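Local atomic coordinates of beta-glucosidase (Saccharopolyspora erythraea D, PDB entry 5M6G), a protein that probably hydrolyses terminal, non-reducing beta-D-glucosyl residues to release beta-D-glucose, as a two-domain glycoside hydrolase of family 3. Residues His287-Thr290 and Tyr291-Asn294; Thr324-Glu327 and Val328-Ser331. One frame throughout, in Å; residues are numbered along the deposited sequence.

Contact 1: residues His287-Thr290 and Tyr291-Asn294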
loop_
_atom_site.group_PDB
_atom_site.type_symbol
_atom_site.label_atom_id
_atom_site.label_comp_id
_atom_site.label_asym_id
_atom_site.label_seq_id
_atom_site.Cartn_x
_atom_site.Cartn_y
_atom_site.Cartn_z
ATOM N N HIS A 287 -1.883 -14.448 -13.452
ATOM C CA HIS A 287 -0.603 -14.351 -14.155
ATOM C C HIS A 287 -0.528 -15.214 -15.413
ATOM O O HIS A 287 0.463 -15.120 -16.144
ATOM C CB HIS A 287 0.536 -14.697 -13.208
ATOM C CG HIS A 287 0.938 -13.543 -12.341
ATOM N ND1 HIS A 287 0.180 -13.121 -11.268
ATOM C CD2 HIS A 287 1.976 -12.678 -12.431
ATOM C CE1 HIS A 287 0.750 -12.065 -10.717
ATOM N NE2 HIS A 287 1.842 -11.775 -11.405
ATOM N N ALA A 288 -1.530 -16.038 -15.691
ATOM C CA ALA A 288 -1.596 -16.743 -16.970
ATOM C C ALA A 288 -2.804 -16.333 -17.795
ATOM O O ALA A 288 -3.071 -16.956 -18.828
ATOM C CB ALA A 288 -1.605 -18.262 -16.763
ATOM N N SER A 289 -3.539 -15.296 -17.383
ATOM C CA SER A 289 -4.815 -14.963 -18.020
ATOM C C SER A 289 -4.560 -14.030 -19.193
ATOM O O SER A 289 -4.556 -12.805 -19.059
ATOM C CB SER A 289 -5.784 -14.342 -17.023
ATOM O OG SER A 289 -6.982 -13.956 -17.692
ATOM N N THR A 290 -4.353 -14.621 -20.370
ATOM C CA THR A 290 -4.277 -13.817 -21.583
ATOM C C THR A 290 -5.520 -12.949 -21.740
ATOM O O THR A 290 -5.433 -11.788 -22.159
ATOM C CB THR A 290 -4.097 -14.731 -22.799
ATOM O OG1 THR A 290 -2.990 -15.615 -22.568
ATOM C CG2 THR A 290 -3.821 -13.918 -24.050
ATOM N N TYR A 291 -6.689 -13.489 -21.386
ATOM C CA TYR A 291 -7.923 -12.733 -21.555
ATOM C C TYR A 291 -7.915 -11.474 -20.690
ATOM O O TYR A 291 -8.116 -10.362 -21.192
ATOM C CB TYR A 291 -9.145 -13.607 -21.236
ATOM C CG TYR A 291 -10.443 -12.832 -21.291
ATOM C CD1 TYR A 291 -10.886 -12.281 -22.487
ATOM C CD2 TYR A 291 -11.215 -12.636 -20.146
ATOM C CE1 TYR A 291 -12.058 -11.554 -22.552
ATOM C CE2 TYR A 291 -12.397 -11.912 -20.197
ATOM C CZ TYR A 291 -12.817 -11.378 -21.407
ATOM O OH TYR A 291 -13.987 -10.656 -21.474
ATOM N N LEU A 292 -7.662 -11.621 -19.389
ATOM C CA LEU A 292 -7.777 -10.452 -18.524
ATOM C C LEU A 292 -6.617 -9.485 -18.730
ATOM O O LEU A 292 -6.821 -8.267 -18.733
ATOM C CB LEU A 292 -7.885 -10.876 -17.054
ATOM C CG LEU A 292 -9.208 -11.550 -16.678
ATOM C CD1 LEU A 292 -9.260 -11.856 -15.191
ATOM C CD2 LEU A 292 -10.389 -10.671 -17.074
ATOM N N VAL A 293 -5.400 -9.999 -18.926
ATOM C CA VAL A 293 -4.230 -9.119 -18.999
ATOM C C VAL A 293 -4.061 -8.554 -20.406
ATOM O O VAL A 293 -3.917 -7.342 -20.592
ATOM C CB VAL A 293 -2.959 -9.862 -18.541
ATOM C CG1 VAL A 293 -1.742 -8.959 -18.684
ATOM C CG2 VAL A 293 -3.092 -10.314 -17.109
ATOM N N ASN A 294 -4.063 -9.415 -21.423
ATOM C CA ASN A 294 -3.872 -8.878 -22.765
ATOM C C ASN A 294 -5.177 -8.360 -23.352
ATOM O O ASN A 294 -5.241 -7.216 -23.821
ATOM C CB ASN A 294 -3.257 -9.920 -23.692
ATOM C CG ASN A 294 -2.985 -9.354 -25.073
ATOM O OD1 ASN A 294 -1.971 -8.693 -25.295
ATOM N ND2 ASN A 294 -3.915 -9.581 -26.001
#
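With its OG turned away from its own backbone N (chi1 176°), Ser289 swings the hydroxyl over the first turn of the helix, where it meets Leu292. At Leu292 the opposite choice, CG beside the backbone N, lays the leucine chain along the same oxygen. Ser289 is the N-cap of helix 290-300, since it stands just before the helix and Leu292 N donates to Ser289 OG over 3.0 Å with an N-H...O angle of 160°, a nearly straight capping bond to an amide in the first turn. The hydroxyl is also packed against carbon, with Leu292 CB 3.3 Å from Ser289 OG, and a weak bond ties it to Glu284.

The backbone bonds show how the helix starts. Val293 N reaches Ser289 O at 2.9 Å, and Val293 CB and CG2 both pack against that carbonyl oxygen. One residue on, Asn294 N donates to Thr290 O at 2.8 Å, but the N-H...O angle falls to 132°, a more bent bond in a region that includes a wider, pi-type turn. Thr290 and Asn294 lie side by side and point the same way, Thr290 CG2 standing 4.1 Å from Asn294 CB. Ser289 itself centres an inverse gamma turn, closed by a weak bond from Thr290 N to Ala288 O, which joins the 3-10 segment of His287 and Ala288 to the helix.

Outside the turn, Leu292 rests on Leu255 and Tyr291 on Arg256, while Tyr291 OH is hydrogen-bonded to Glu252. The capped end, coming just after strand 284-285, is thereby set against helix 252-259.

Contact 2: residues Thr324-Glu327 and Val328-Ser331. With MG (magnesium ion), chain B.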
loop_
_atom_site.group_PDB
_atom_site.type_symbol
_atom_site.label_atom_id
_atom_site.label_comp_id
_atom_site.label_asym_id
_atom_site.label_seq_id
_atom_site.Cartn_x
_atom_site.Cartn_y
_atom_site.Cartn_z
ATOM N N THR A 324 9.263 -22.735 -13.891
ATOM C CA THR A 324 9.633 -23.632 -14.974
ATOM C C THR A 324 9.584 -22.900 -16.304
ATOM O O THR A 324 9.045 -21.794 -16.403
ATOM C CB THR A 324 8.684 -24.832 -15.014
ATOM O OG1 THR A 324 7.363 -24.379 -15.334
ATOM C CG2 THR A 324 8.682 -25.579 -13.691
ATOM N N PRO A 325 10.124 -23.496 -17.370
ATOM C CA PRO A 325 9.948 -22.881 -18.692
ATOM C C PRO A 325 8.495 -22.709 -19.070
ATOM O O PRO A 325 8.155 -21.718 -19.730
ATOM C CB PRO A 325 10.668 -23.857 -19.632
ATOM C CG PRO A 325 11.710 -24.480 -18.779
ATOM C CD PRO A 325 11.072 -24.623 -17.415
ATOM N N ASP A 326 7.629 -23.650 -18.662
ATOM C CA ASP A 326 6.198 -23.534 -18.935
ATOM C C ASP A 326 5.600 -22.303 -18.261
ATOM O O ASP A 326 4.722 -21.638 -18.823
ATOM C CB ASP A 326 5.458 -24.785 -18.449
ATOM C CG ASP A 326 5.785 -26.022 -19.260
ATOM O OD1 ASP A 326 6.352 -25.897 -20.368
ATOM O OD2 ASP A 326 5.456 -27.130 -18.787
ATOM N N GLU A 327 6.044 -21.998 -17.043
ATOM C CA GLU A 327 5.485 -20.852 -16.341
ATOM C C GLU A 327 5.969 -19.548 -16.954
ATOM O O GLU A 327 5.194 -18.593 -17.084
ATOM C CB GLU A 327 5.823 -20.935 -14.853
ATOM C CG GLU A 327 5.028 -22.017 -14.140
ATOM C CD GLU A 327 5.539 -22.295 -12.747
ATOM O OE1 GLU A 327 6.762 -22.459 -12.595
ATOM O OE2 GLU A 327 4.720 -22.341 -11.801
ATOM N N VAL A 328 7.241 -19.495 -17.354
ATOM C CA VAL A 328 7.738 -18.343 -18.102
ATOM C C VAL A 328 6.898 -18.124 -19.356
ATOM O O VAL A 328 6.379 -17.027 -19.592
ATOM C CB VAL A 328 9.228 -18.529 -18.443
ATOM C CG1 VAL A 328 9.731 -17.373 -19.309
ATOM C CG2 VAL A 328 10.055 -18.650 -17.161
ATOM N N ARG A 329 6.736 -19.176 -20.169
ATOM C CA ARG A 329 5.962 -19.063 -21.403
ATOM C C ARG A 329 4.544 -18.577 -21.132
ATOM O O ARG A 329 4.064 -17.634 -21.776
ATOM C CB ARG A 329 5.931 -20.413 -22.127
ATOM C CG ARG A 329 5.041 -20.458 -23.382
ATOM C CD ARG A 329 4.912 -21.903 -23.914
ATOM N NE ARG A 329 6.137 -22.646 -23.626
ATOM C CZ ARG A 329 6.207 -23.726 -22.856
ATOM N NH1 ARG A 329 5.106 -24.243 -22.320
ATOM N NH2 ARG A 329 7.387 -24.293 -22.631
ATOM N N ALA A 330 3.852 -19.213 -20.184
ATOM C CA ALA A 330 2.449 -18.881 -19.954
ATOM C C ALA A 330 2.285 -17.429 -19.530
ATOM O O ALA A 330 1.340 -16.750 -19.955
ATOM C CB ALA A 330 1.850 -19.808 -18.898
ATOM N N SER A 331 3.202 -16.928 -18.697
ATOM C CA SER A 331 3.014 -15.594 -18.145
ATOM C C SER A 331 3.441 -14.510 -19.129
ATOM O O SER A 331 2.764 -13.480 -19.258
ATOM C CB SER A 331 3.783 -15.463 -16.839
ATOM O OG SER A 331 3.285 -14.365 -16.097
HETATM MG MG MG B . 6.328 -23.276 -10.155
HETATM O O HOH W 1 7.793 -24.998 -10.185
#
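Val328 N donates to Thr324 O at 3.1 Å in the first turn of helix 325-334, where Thr324 and Glu327 form a capping box and Glu327 is also one of the ligands of the magnesium ion. In the first shell the metal lies 2.6 Å from Glu327 OE1 and 2.5 Å from Glu327 OE2, so the carboxylate approaches it with both oxygens. A water also binds the ion, and the site is completed by Asp318 OD1 and the carbonyl oxygens of Asp315, Gln320 and Asp322.

The box positions this carboxylate. Thr324 N donates to Glu327 OE1 at 2.8 Å through the anti lone pair, on the side away from OE2; in return, Glu327 N reaches Thr324 OG1 at 3.2 Å. With its CG beside the backbone N (chi1 -72°) and the chain extended beyond it, Glu327 reaches back to the cap residue and the metal together. Both the cation and the helix N-terminus would be expected to stabilise its negative charge.

Farther out, Pro325 O accepts from Arg329 N, the next regular bond of the helix. Val328 CG2 packs 3.4 Å from Thr324 O, and its side chain meets Phe348 and Tyr351 of helix 345-357. Arg329 runs side by side with Asp326, then bends at chi3 (-31°), which brings one face of its guanidinium over Pro325 O, offset toward the rim, and over Asp326 CA. Its NE forms a salt bridge with Glu355, so the guanidinium has a second carboxylate partner. The first is Asp326, in a salt bridge whose planes stand 64° apart and in which both end nitrogens of Arg329 hydrogen-bond end-on to one oxygen: NH2 meets Asp326 OD1 at 3.0 Å nearly along its C-O bond, while NH1 reaches Asp326 OD1 at 2.8 Å from above the carboxylate plane.

How the contacts relate
Both contacts are helix N-termini within the family 3 N-terminal domain range, their centres about 13 Å apart, and each begins with a hydroxyl N-cap. Each is partly buried, but contact 2 lies farther out (centre about 28 Å from the chain centre, against about 23 Å for contact 1) and includes the exposed Asp326. The serine cap of contact 1 packs against Leu292; in contact 2 the cap's reciprocal partner is a carboxylate bound to magnesium, and a salt bridge is added. They meet directly where Ser331 OG lies 2.9 Å from His287 O, a probable hydrogen bond. His287 NE2 in turn bonds to the backbone N of Asp310, a sorbitol-binding residue.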